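Local coordinates for protein projannalysin (PDB 4JIX) that is a zinc metallopeptidase zymogen of the minigluzincin type, the latent form of a small soluble enzyme that probably cleaves peptide bonds, at residues 10-15 against 31-36; 39-44 against 66-71; 72-77 against 89-94. The protein carries 1 engineered substitution. All blocks are in the same frame, centred on the assembly; numbering follows the deposited sequence.

Contact 1: 10-15 against 31-36; sequences KDIKDI and IEIKPM. With SO4 (sulfate ion), chain F.
Lys-13 starts with CG anti to its carbonyl carbon (chi1 -48°) and bends at chi2 (-63°), which turns the chain away from its helix and across to Ile-31 and Ile-33, after which it runs out nearly straight to its ammonium end. Ile-33 answers with CG1 anti to its carbonyl carbon, which carries CD1 toward the helix; the two side chains meet tip to tip, Lys-13 NZ lying 3.5 Å from Ile-33 CD1. Against Ile-31 the lysine instead runs alongside in the opposing direction, its CD 3.8 Å from Ile-31 CD1 and its NZ 3.6 Å from Ile-31 CG2. Lysine suits this partly exposed edge because its flexible methylenes can lie along the isoleucines, with the ammonium end resting against their methyls. The apolar counterpart is Ile-12, whose CG2 branch meets Ile-33 CD1 at 3.7 Å. That methyl of Ile-33 is met by the lysine end and the Ile-12 branch from directions roughly at right angles. The contact joins the first turn of helix 12-22 to strand 30-34, an outermost strand of the three-stranded mixed sheet, and does so wholly through side chains. Asp-11 is the N-cap of the helix: its OD1 accepts from Lys-13 N at 3.2 Å through the anti lone pair, tying down the turn from which Lys-13 springs. An alanine here would probably strip Ile-31 and the CD1 of Ile-33 of the lysine chain that lies against them, leaving a gap at this edge. Further inside, Ile-12 also packs on Leu-52 of strand 49-53 and on Ile-69 of helix 62-78. At the far end of the strand, Lys-34 NZ gives a 2.8 Å hydrogen bond to O1 of a sulfate ion, probably from the crystallisation liquor.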
loop_
_atom_site.group_PDB
_atom_site.type_symbol
_atom_site.label_atom_id
_atom_site.label_comp_id
_atom_site.label_asym_id
_atom_site.label_seq_id
_atom_site.Cartn_x
_atom_site.Cartn_y
_atom_site.Cartn_z
ATOM N N LYS A 10 -16.071 -12.983 -2.280
ATOM C CA LYS A 10 -15.613 -14.275 -1.772
ATOM C C LYS A 10 -15.276 -14.101 -0.298
ATOM O O LYS A 10 -14.684 -13.083 0.066
ATOM C CB LYS A 10 -14.383 -14.769 -2.568
ATOM C CG LYS A 10 -14.009 -16.231 -2.295
ATOM C CD LYS A 10 -12.797 -16.702 -3.101
ATOM C CE LYS A 10 -13.154 -17.223 -4.477
ATOM N NZ LYS A 10 -11.955 -17.350 -5.350
ATOM N N ASP A 11 -15.692 -15.048 0.550
ATOM C CA ASP A 11 -15.403 -15.005 1.984
ATOM C C ASP A 11 -13.896 -15.053 2.190
ATOM O O ASP A 11 -13.200 -15.792 1.486
ATOM C CB ASP A 11 -16.086 -16.157 2.719
ATOM C CG ASP A 11 -16.230 -15.921 4.209
ATOM O OD1 ASP A 11 -15.211 -16.038 4.934
ATOM O OD2 ASP A 11 -17.369 -15.659 4.659
ATOM N N ILE A 12 -13.390 -14.232 3.119
ATOM C CA ILE A 12 -11.964 -14.127 3.415
ATOM C C ILE A 12 -11.357 -15.513 3.729
ATOM O O ILE A 12 -10.280 -15.811 3.224
ATOM C CB ILE A 12 -11.687 -13.079 4.536
ATOM C CG1 ILE A 12 -10.187 -12.757 4.670
ATOM C CG2 ILE A 12 -12.365 -13.414 5.878
ATOM C CD1 ILE A 12 -9.617 -11.941 3.439
ATOM N N LYS A 13 -12.082 -16.374 4.472
ATOM C CA LYS A 13 -11.633 -17.728 4.822
ATOM C C LYS A 13 -11.437 -18.586 3.564
ATOM O O LYS A 13 -10.481 -19.355 3.504
ATOM C CB LYS A 13 -12.609 -18.412 5.804
ATOM C CG LYS A 13 -13.043 -17.559 7.012
ATOM C CD LYS A 13 -11.903 -17.165 7.974
ATOM C CE LYS A 13 -12.264 -15.949 8.799
ATOM N NZ LYS A 13 -11.353 -15.770 9.959
ATOM N N ASP A 14 -12.302 -18.411 2.541
ATOM C CA ASP A 14 -12.200 -19.133 1.267
ATOM C C ASP A 14 -10.963 -18.693 0.481
ATOM O O ASP A 14 -10.321 -19.544 -0.143
ATOM C CB ASP A 14 -13.466 -18.946 0.413
ATOM C CG ASP A 14 -14.738 -19.539 0.998
ATOM O OD1 ASP A 14 -15.840 -19.118 0.569
ATOM O OD2 ASP A 14 -14.636 -20.457 1.845
ATOM N N ILE A 15 -10.626 -17.376 0.503
ATOM C CA ILE A 15 -9.438 -16.860 -0.174
ATOM C C ILE A 15 -8.189 -17.501 0.473
ATOM O O ILE A 15 -7.302 -17.988 -0.239
ATOM C CB ILE A 15 -9.359 -15.298 -0.163
ATOM C CG1 ILE A 15 -10.612 -14.651 -0.835
ATOM C CG2 ILE A 15 -8.055 -14.816 -0.823
ATOM C CD1 ILE A 15 -10.755 -13.084 -0.633
ATOM N N ILE A 31 -6.495 -17.281 11.849
ATOM C CA ILE A 31 -6.782 -16.088 11.047
ATOM C C ILE A 31 -7.381 -15.040 11.977
ATOM O O ILE A 31 -8.398 -15.306 12.620
ATOM C CB ILE A 31 -7.705 -16.374 9.829
ATOM C CG1 ILE A 31 -7.180 -17.540 8.967
ATOM C CG2 ILE A 31 -7.916 -15.094 8.990
ATOM C CD1 ILE A 31 -8.241 -18.194 8.112
ATOM N N GLU A 32 -6.740 -13.866 12.064
ATOM C CA GLU A 32 -7.213 -12.760 12.897
ATOM C C GLU A 32 -7.489 -11.541 12.024
ATOM O O GLU A 32 -6.566 -11.006 11.415
ATOM C CB GLU A 32 -6.191 -12.400 13.991
ATOM C CG GLU A 32 -6.216 -13.280 15.219
ATOM C CD GLU A 32 -5.353 -12.783 16.368
ATOM O OE1 GLU A 32 -4.798 -11.663 16.273
ATOM O OE2 GLU A 32 -5.241 -13.518 17.373
ATOM N N ILE A 33 -8.755 -11.134 11.938
ATOM C CA ILE A 33 -9.167 -9.958 11.178
ATOM C C ILE A 33 -9.510 -8.900 12.223
ATOM O O ILE A 33 -10.524 -9.006 12.915
ATOM C CB ILE A 33 -10.309 -10.263 10.166
ATOM C CG1 ILE A 33 -9.852 -11.321 9.136
ATOM C CG2 ILE A 33 -10.770 -8.989 9.444
ATOM C CD1 ILE A 33 -10.729 -12.448 9.038
ATOM N N LYS A 34 -8.618 -7.921 12.386
ATOM C CA LYS A 34 -8.788 -6.892 13.407
ATOM C C LYS A 34 -8.256 -5.529 12.936
ATOM O O LYS A 34 -7.458 -5.488 11.992
ATOM C CB LYS A 34 -8.086 -7.328 14.718
ATOM C CG LYS A 34 -6.571 -7.512 14.610
ATOM C CD LYS A 34 -5.918 -7.726 15.975
ATOM C CE LYS A 34 -4.446 -7.375 15.964
ATOM N NZ LYS A 34 -4.224 -5.901 15.942
ATOM N N PRO A 35 -8.668 -4.396 13.570
ATOM C CA PRO A 35 -8.076 -3.110 13.183
ATOM C C PRO A 35 -6.587 -3.155 13.516
ATOM O O PRO A 35 -6.208 -3.658 14.570
ATOM C CB PRO A 35 -8.850 -2.079 14.024
ATOM C CG PRO A 35 -10.035 -2.815 14.586
ATOM C CD PRO A 35 -9.589 -4.232 14.715
ATOM N N MET A 36 -5.752 -2.795 12.556
ATOM C CA MET A 36 -4.297 -2.786 12.702
ATOM C C MET A 36 -3.814 -1.394 12.327
ATOM O O MET A 36 -4.196 -0.880 11.277
ATOM C CB MET A 36 -3.631 -3.860 11.818
ATOM C CG MET A 36 -3.973 -5.304 12.179
ATOM S SD MET A 36 -3.466 -6.457 10.857
ATOM C CE MET A 36 -1.698 -6.526 11.137
HETATM S S SO4 F . -1.391 -2.959 15.410
HETATM O O1 SO4 F . -1.994 -4.259 15.697
HETATM O O2 SO4 F . -0.976 -2.913 14.006
HETATM O O3 SO4 F . -0.211 -2.749 16.254
HETATM O O4 SO4 F . -2.374 -1.915 15.689
#

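Contact 2: 39-44 against 66-71; sequences KIASFS and HYIILH. With ZN (zinc ion), chain C; SO4 (sulfate ion), chain E.
Ile-68 lays its two branches on two neighbouring residues, CG2 against the methyl of Ala-41 and CD1 against the end of Ile-40. These three residues pack helix 62-78, which carries the zinc-binding HExxH motif of this minigluzincin, onto strand 41-44 and the turn before it, at an edge of the small mixed sheet. The closer of the two meetings is Ala-41 CB to Ile-68 CG2, 3.4 Å, tighter than ordinary van der Waals contact. Alanine fits here because helix and strand approach closely, the CA atoms of Ala-41 and Ile-68 being 7.1 Å apart; its single methyl points toward the helix. The other branch of Ile-68 starts anti to the carbonyl carbon, with chi1 -74°, and extends to CD1, which lies 3.8 Å from Ile-40 CD1. There the two isoleucine side chains are set nearly perpendicular, so methyl meets methyl without the chains lying alongside. Branched aliphatic residues suit this buried place, where the two segments meet through aliphatic groups alone. Ile-107 of helix 97-111 touches both isoleucines, and Ile-112 of the second subunit packs on both of them and on His-71, bringing a partner chain's C-terminal residue up to the metal site. At the outer end of the strand Ser-44 OG donates at 2.8 Å to O2 of a sulfate ion, probably from the crystallisation liquor and also held by Thr-47 and Arg-51. One turn beyond Ile-68 the helix presents His-71, whose ring leaves the backbone with CG anti to N, chi1 -177°. With His-75 and His-83 it is among the ligands of the zinc ion, which His-71 NE2 binds at 2.1 Å and a water binds at 2.2 Å.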
loop_
_atom_site.group_PDB
_atom_site.type_symbol
_atom_site.label_atom_id
_atom_site.label_comp_id
_atom_site.label_asym_id
_atom_site.label_seq_id
_atom_site.Cartn_x
_atom_site.Cartn_y
_atom_site.Cartn_z
ATOM N N LYS A 39 0.256 -2.084 10.153
ATOM C CA LYS A 39 0.330 -2.890 8.919
ATOM C C LYS A 39 -1.046 -3.171 8.353
ATOM O O LYS A 39 -2.060 -2.991 9.040
ATOM C CB LYS A 39 0.983 -4.280 9.208
ATOM C CG LYS A 39 2.301 -4.312 9.975
ATOM C CD LYS A 39 3.495 -4.323 9.062
ATOM C CE LYS A 39 4.762 -4.017 9.819
ATOM N NZ LYS A 39 5.863 -3.593 8.910
ATOM N N ILE A 40 -1.084 -3.722 7.134
ATOM C CA ILE A 40 -2.348 -4.172 6.579
ATOM C C ILE A 40 -2.379 -5.722 6.697
ATOM O O ILE A 40 -3.454 -6.310 6.714
ATOM C CB ILE A 40 -2.672 -3.622 5.169
ATOM C CG1 ILE A 40 -1.700 -4.122 4.100
ATOM C CG2 ILE A 40 -2.758 -2.071 5.210
ATOM C CD1 ILE A 40 -2.060 -3.652 2.582
ATOM N N ALA A 41 -1.198 -6.360 6.839
ATOM C CA ALA A 41 -1.093 -7.808 7.023
ATOM C C ALA A 41 0.233 -8.203 7.657
ATOM O O ALA A 41 1.256 -7.549 7.462
ATOM C CB ALA A 41 -1.270 -8.541 5.699
ATOM N N SER A 42 0.211 -9.301 8.414
ATOM C CA SER A 42 1.406 -9.851 9.048
ATOM C C SER A 42 1.202 -11.344 9.287
ATOM O O SER A 42 0.091 -11.859 9.175
ATOM C CB SER A 42 1.731 -9.134 10.362
ATOM O OG SER A 42 0.673 -9.298 11.286
ATOM N N PHE A 43 2.281 -12.027 9.598
ATOM C CA PHE A 43 2.247 -13.444 9.903
ATOM C C PHE A 43 3.183 -13.688 11.054
ATOM O O PHE A 43 4.352 -13.297 10.990
ATOM C CB PHE A 43 2.623 -14.312 8.688
ATOM C CG PHE A 43 2.447 -15.777 8.992
ATOM C CD1 PHE A 43 1.196 -16.377 8.897
ATOM C CD2 PHE A 43 3.512 -16.541 9.465
ATOM C CE1 PHE A 43 1.019 -17.720 9.240
ATOM C CE2 PHE A 43 3.330 -17.881 9.817
ATOM C CZ PHE A 43 2.085 -18.459 9.705
ATOM N N SER A 44 2.684 -14.361 12.096
ATOM C CA SER A 44 3.514 -14.688 13.234
ATOM C C SER A 44 3.883 -16.163 13.194
ATOM O O SER A 44 2.994 -16.998 13.261
ATOM C CB SER A 44 2.803 -14.336 14.541
ATOM O OG SER A 44 3.431 -14.985 15.639
ATOM N N HIS A 66 -5.969 -11.516 -2.272
ATOM C CA HIS A 66 -5.270 -12.744 -2.659
ATOM C C HIS A 66 -3.745 -12.523 -2.656
ATOM O O HIS A 66 -3.010 -13.352 -2.128
ATOM C CB HIS A 66 -5.742 -13.214 -4.054
ATOM C CG HIS A 66 -4.942 -14.356 -4.608
ATOM N ND1 HIS A 66 -3.815 -14.139 -5.385
ATOM C CD2 HIS A 66 -5.123 -15.689 -4.465
ATOM C CE1 HIS A 66 -3.359 -15.341 -5.701
ATOM N NE2 HIS A 66 -4.106 -16.304 -5.162
ATOM N N TYR A 67 -3.288 -11.421 -3.266
ATOM C CA TYR A 67 -1.865 -11.084 -3.367
ATOM C C TYR A 67 -1.226 -10.884 -1.984
ATOM O O TYR A 67 -0.099 -11.341 -1.760
ATOM C CB TYR A 67 -1.665 -9.804 -4.212
ATOM C CG TYR A 67 -0.200 -9.510 -4.488
ATOM C CD1 TYR A 67 0.453 -10.076 -5.584
ATOM C CD2 TYR A 67 0.547 -8.705 -3.625
ATOM C CE1 TYR A 67 1.809 -9.843 -5.818
ATOM C CE2 TYR A 67 1.903 -8.462 -3.853
ATOM C CZ TYR A 67 2.525 -9.027 -4.957
ATOM O OH TYR A 67 3.863 -8.808 -5.187
ATOM N N ILE A 68 -1.933 -10.165 -1.090
ATOM C CA ILE A 68 -1.494 -9.835 0.271
ATOM C C ILE A 68 -1.343 -11.135 1.089
ATOM O O ILE A 68 -0.315 -11.332 1.734
ATOM C CB ILE A 68 -2.511 -8.842 0.922
ATOM C CG1 ILE A 68 -2.381 -7.412 0.324
ATOM C CG2 ILE A 68 -2.393 -8.806 2.449
ATOM C CD1 ILE A 68 -3.680 -6.505 0.599
ATOM N N ILE A 69 -2.375 -11.997 1.064
ATOM C CA ILE A 69 -2.385 -13.271 1.792
ATOM C C ILE A 69 -1.302 -14.188 1.216
ATOM O O ILE A 69 -0.601 -14.841 1.990
ATOM C CB ILE A 69 -3.792 -13.931 1.774
ATOM C CG1 ILE A 69 -4.822 -13.064 2.542
ATOM C CG2 ILE A 69 -3.749 -15.362 2.358
ATOM C CD1 ILE A 69 -6.315 -13.349 2.163
ATOM N N LEU A 70 -1.179 -14.250 -0.136
ATOM C CA LEU A 70 -0.151 -15.038 -0.825
ATOM C C LEU A 70 1.239 -14.637 -0.330
ATOM O O LEU A 70 2.055 -15.514 -0.064
ATOM C CB LEU A 70 -0.233 -14.853 -2.352
ATOM C CG LEU A 70 0.783 -15.625 -3.220
ATOM C CD1 LEU A 70 0.571 -17.164 -3.161
ATOM C CD2 LEU A 70 0.744 -15.140 -4.674
ATOM N N HIS A 71 1.501 -13.329 -0.195
ATOM C CA HIS A 71 2.795 -12.850 0.307
ATOM C C HIS A 71 3.106 -13.466 1.687
ATOM O O HIS A 71 4.179 -14.031 1.876
ATOM C CB HIS A 71 2.832 -11.302 0.404
ATOM C CG HIS A 71 4.175 -10.774 0.840
ATOM N ND1 HIS A 71 5.103 -10.318 -0.078
ATOM C CD2 HIS A 71 4.710 -10.696 2.080
ATOM C CE1 HIS A 71 6.158 -9.937 0.632
ATOM N NE2 HIS A 71 5.982 -10.182 1.938
HETATM ZN ZN ZN C . 7.437 -10.081 3.426
HETATM S S SO4 E . 2.039 -13.164 18.376
HETATM O O1 SO4 E . 0.972 -13.868 17.661
HETATM O O2 SO4 E . 3.319 -13.826 18.135
HETATM O O3 SO4 E . 2.113 -11.788 17.895
HETATM O O4 SO4 E . 1.748 -13.153 19.810
HETATM O O HOH W 1 7.295 -7.904 3.394
#

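Contact 3: 72-77 against 89-94; sequences ELIHFK and NELRNY. With ZN (zinc ion), chain C.
Helix 62-78 and residues 89-94 of the helix 85-91 region come together with the CA atoms of Ile-74 and Glu-90 6.7 Å apart, close enough for short stretches of side chain to bridge the gap. Ile-74 carries the apolar part. Its CG2 lies 3.7 Å from Glu-90 CB, the two side chains running antiparallel alongside one another, and its longer branch sends CD1 to the backbone of the next residue, 3.8 Å from Leu-91 CA. Leu-91 CB and CD1 close on the same methyl from one side. Isoleucine suits the place because its two branches can serve two successive residues of the facing helix. Glu-90 has a double role: its methylenes lie on Ile-74, and a bend at chi2 (-67°) turns the carboxylate toward Lys-77. The lysine, extended beyond CG, comes in roughly perpendicular to the glutamate, and NZ donates to Glu-90 OE1 at 3.2 Å in a salt bridge. NZ stands above the carboxylate plane, 41° out of it, a tilted and rather long approach. Its stronger partner is the backbone oxygen of Leu-23, so the salt bridge is the secondary tie. The helix that bears Ile-74 and Lys-77 is the HExxH helix of the metallopeptidase, and His-75, the second histidine of the motif, binds the zinc ion through NE2 at 2.1 Å. It takes no part in the contact with residues 89-94; its ND1 is fixed by the backbone oxygen of Ser-80, a second-shell bond that would set the ring's rotation. Tyr-94 N bonds to Leu-91 O at 2.9 Å, and the tyrosine hydroxyl bonds to Ser-22 OG.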
loop_
_atom_site.group_PDB
_atom_site.type_symbol
_atom_site.label_atom_id
_atom_site.label_comp_id
_atom_site.label_asym_id
_atom_site.label_seq_id
_atom_site.Cartn_x
_atom_site.Cartn_y
_atom_site.Cartn_z
ATOM N N GLU A 72 2.176 -13.346 2.640
ATOM C CA GLU A 72 2.407 -13.866 4.001
ATOM C C GLU A 72 2.594 -15.377 4.042
ATOM O O GLU A 72 3.377 -15.885 4.850
ATOM C CB GLU A 72 1.226 -13.526 4.924
ATOM C CG GLU A 72 0.790 -12.074 4.890
ATOM C CD GLU A 72 1.860 -11.082 5.275
ATOM O OE1 GLU A 72 2.851 -11.480 5.924
ATOM O OE2 GLU A 72 1.726 -9.907 4.876
ATOM N N LEU A 73 1.804 -16.093 3.231
ATOM C CA LEU A 73 1.811 -17.539 3.266
ATOM C C LEU A 73 3.011 -18.122 2.526
ATOM O O LEU A 73 3.442 -19.209 2.899
ATOM C CB LEU A 73 0.463 -18.124 2.802
ATOM C CG LEU A 73 -0.733 -17.821 3.756
ATOM C CD1 LEU A 73 -2.004 -18.497 3.288
ATOM C CD2 LEU A 73 -0.434 -18.243 5.225
ATOM N N ILE A 74 3.615 -17.382 1.571
ATOM C CA ILE A 74 4.866 -17.826 0.938
ATOM C C ILE A 74 5.953 -17.856 2.037
ATOM O O ILE A 74 6.646 -18.865 2.158
ATOM C CB ILE A 74 5.282 -16.977 -0.300
ATOM C CG1 ILE A 74 4.337 -17.273 -1.492
ATOM C CG2 ILE A 74 6.765 -17.260 -0.704
ATOM C CD1 ILE A 74 4.450 -16.253 -2.620
ATOM N N HIS A 75 6.025 -16.798 2.888
ATOM C CA HIS A 75 6.962 -16.748 4.019
ATOM C C HIS A 75 6.788 -17.992 4.903
ATOM O O HIS A 75 7.771 -18.622 5.278
ATOM C CB HIS A 75 6.740 -15.488 4.883
ATOM C CG HIS A 75 7.278 -14.224 4.301
ATOM N ND1 HIS A 75 8.625 -14.067 4.035
ATOM C CD2 HIS A 75 6.633 -13.077 3.993
ATOM C CE1 HIS A 75 8.759 -12.836 3.574
ATOM N NE2 HIS A 75 7.589 -12.204 3.529
ATOM N N PHE A 76 5.533 -18.330 5.232
ATOM C CA PHE A 76 5.239 -19.479 6.071
ATOM C C PHE A 76 5.692 -20.769 5.383
ATOM O O PHE A 76 6.320 -21.609 6.034
ATOM C CB PHE A 76 3.742 -19.537 6.437
ATOM C CG PHE A 76 3.358 -20.679 7.360
ATOM C CD1 PHE A 76 2.198 -21.417 7.136
ATOM C CD2 PHE A 76 4.134 -20.985 8.482
ATOM C CE1 PHE A 76 1.827 -22.448 8.006
ATOM C CE2 PHE A 76 3.758 -22.013 9.353
ATOM C CZ PHE A 76 2.614 -22.746 9.102
ATOM N N LYS A 77 5.430 -20.900 4.062
ATOM C CA LYS A 77 5.823 -22.100 3.321
ATOM C C LYS A 77 7.354 -22.317 3.291
ATOM O O LYS A 77 7.808 -23.438 3.511
ATOM C CB LYS A 77 5.286 -22.070 1.883
ATOM C CG LYS A 77 5.314 -23.461 1.252
ATOM C CD LYS A 77 5.380 -23.390 -0.231
ATOM C CE LYS A 77 5.543 -24.759 -0.835
ATOM N NZ LYS A 77 4.923 -24.807 -2.183
ATOM N N ASN A 89 11.018 -17.623 -6.115
ATOM C CA ASN A 89 10.695 -18.890 -6.785
ATOM C C ASN A 89 9.226 -19.290 -6.592
ATOM O O ASN A 89 8.597 -19.733 -7.557
ATOM C CB ASN A 89 11.611 -20.034 -6.322
ATOM C CG ASN A 89 13.048 -19.947 -6.793
ATOM O OD1 ASN A 89 13.923 -20.638 -6.264
ATOM N ND2 ASN A 89 13.341 -19.066 -7.750
ATOM N N GLU A 90 8.678 -19.127 -5.369
ATOM C CA GLU A 90 7.275 -19.455 -5.082
ATOM C C GLU A 90 6.336 -18.442 -5.711
ATOM O O GLU A 90 5.336 -18.830 -6.311
ATOM C CB GLU A 90 6.991 -19.535 -3.572
ATOM C CG GLU A 90 7.785 -20.594 -2.828
ATOM C CD GLU A 90 7.489 -22.046 -3.159
ATOM O OE1 GLU A 90 6.354 -22.350 -3.597
ATOM O OE2 GLU A 90 8.390 -22.887 -2.938
ATOM N N LEU A 91 6.664 -17.146 -5.582
ATOM C CA LEU A 91 5.863 -16.051 -6.111
ATOM C C LEU A 91 5.741 -16.115 -7.643
ATOM O O LEU A 91 4.662 -15.840 -8.167
ATOM C CB LEU A 91 6.476 -14.705 -5.678
ATOM C CG LEU A 91 5.758 -13.416 -6.097
ATOM C CD1 LEU A 91 4.297 -13.404 -5.619
ATOM C CD2 LEU A 91 6.501 -12.199 -5.550
ATOM N N ARG A 92 6.818 -16.520 -8.341
ATOM C CA ARG A 92 6.843 -16.596 -9.806
ATOM C C ARG A 92 5.904 -17.656 -10.388
ATOM O O ARG A 92 5.598 -17.583 -11.582
ATOM C CB ARG A 92 8.272 -16.800 -10.349
ATOM C CG ARG A 92 9.130 -15.529 -10.296
ATOM C CD ARG A 92 8.500 -14.307 -10.969
ATOM N NE ARG A 92 9.174 -13.090 -10.528
ATOM C CZ ARG A 92 8.674 -12.207 -9.671
ATOM N NH1 ARG A 92 7.441 -12.345 -9.206
ATOM N NH2 ARG A 92 9.387 -11.151 -9.313
ATOM N N ASN A 93 5.415 -18.603 -9.560
ATOM C CA ASN A 93 4.440 -19.609 -9.988
ATOM C C ASN A 93 3.050 -18.965 -10.084
ATOM O O ASN A 93 2.129 -19.575 -10.613
ATOM C CB ASN A 93 4.416 -20.803 -9.015
ATOM C CG ASN A 93 5.660 -21.660 -9.033
ATOM O OD1 ASN A 93 6.282 -21.894 -10.076
ATOM N ND2 ASN A 93 6.023 -22.190 -7.883
ATOM N N TYR A 94 2.910 -17.736 -9.560
ATOM C CA TYR A 94 1.653 -17.000 -9.533
ATOM C C TYR A 94 1.696 -15.759 -10.400
ATOM O O TYR A 94 0.742 -15.513 -11.129
ATOM C CB TYR A 94 1.306 -16.593 -8.083
ATOM C CG TYR A 94 1.058 -17.788 -7.193
ATOM C CD1 TYR A 94 -0.222 -18.316 -7.042
ATOM C CD2 TYR A 94 2.113 -18.443 -6.563
ATOM C CE1 TYR A 94 -0.451 -19.448 -6.258
ATOM C CE2 TYR A 94 1.901 -19.590 -5.798
ATOM C CZ TYR A 94 0.616 -20.083 -5.641
ATOM O OH TYR A 94 0.407 -21.199 -4.868
HETATM ZN ZN ZN C . 7.437 -10.081 3.426
HETATM O O HOH W 1 7.295 -7.904 3.394
#

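In the fold
Contact 2 is the core member, its centre about 4 Å from that of the chain and made only by buried apolar side chains; contact 1 is a surface contact and contact 3 partly buried, their centres each about 10 Å out and on opposite sides of the chain's centre. Helix 62-78 serves both contact 2 and contact 3, giving one histidine from each to the same zinc ion, while contacts 1 and 2 attach helices to the two outermost strands of one sheet. Chemistry follows place: a lysine lies over isoleucines at the surface of contact 1, and a salt bridge borders contact 3. Ile-15 packs on Ile-69, linking contacts 1 and 2, and Phe-43 meets Phe-76 between contacts 2 and 3.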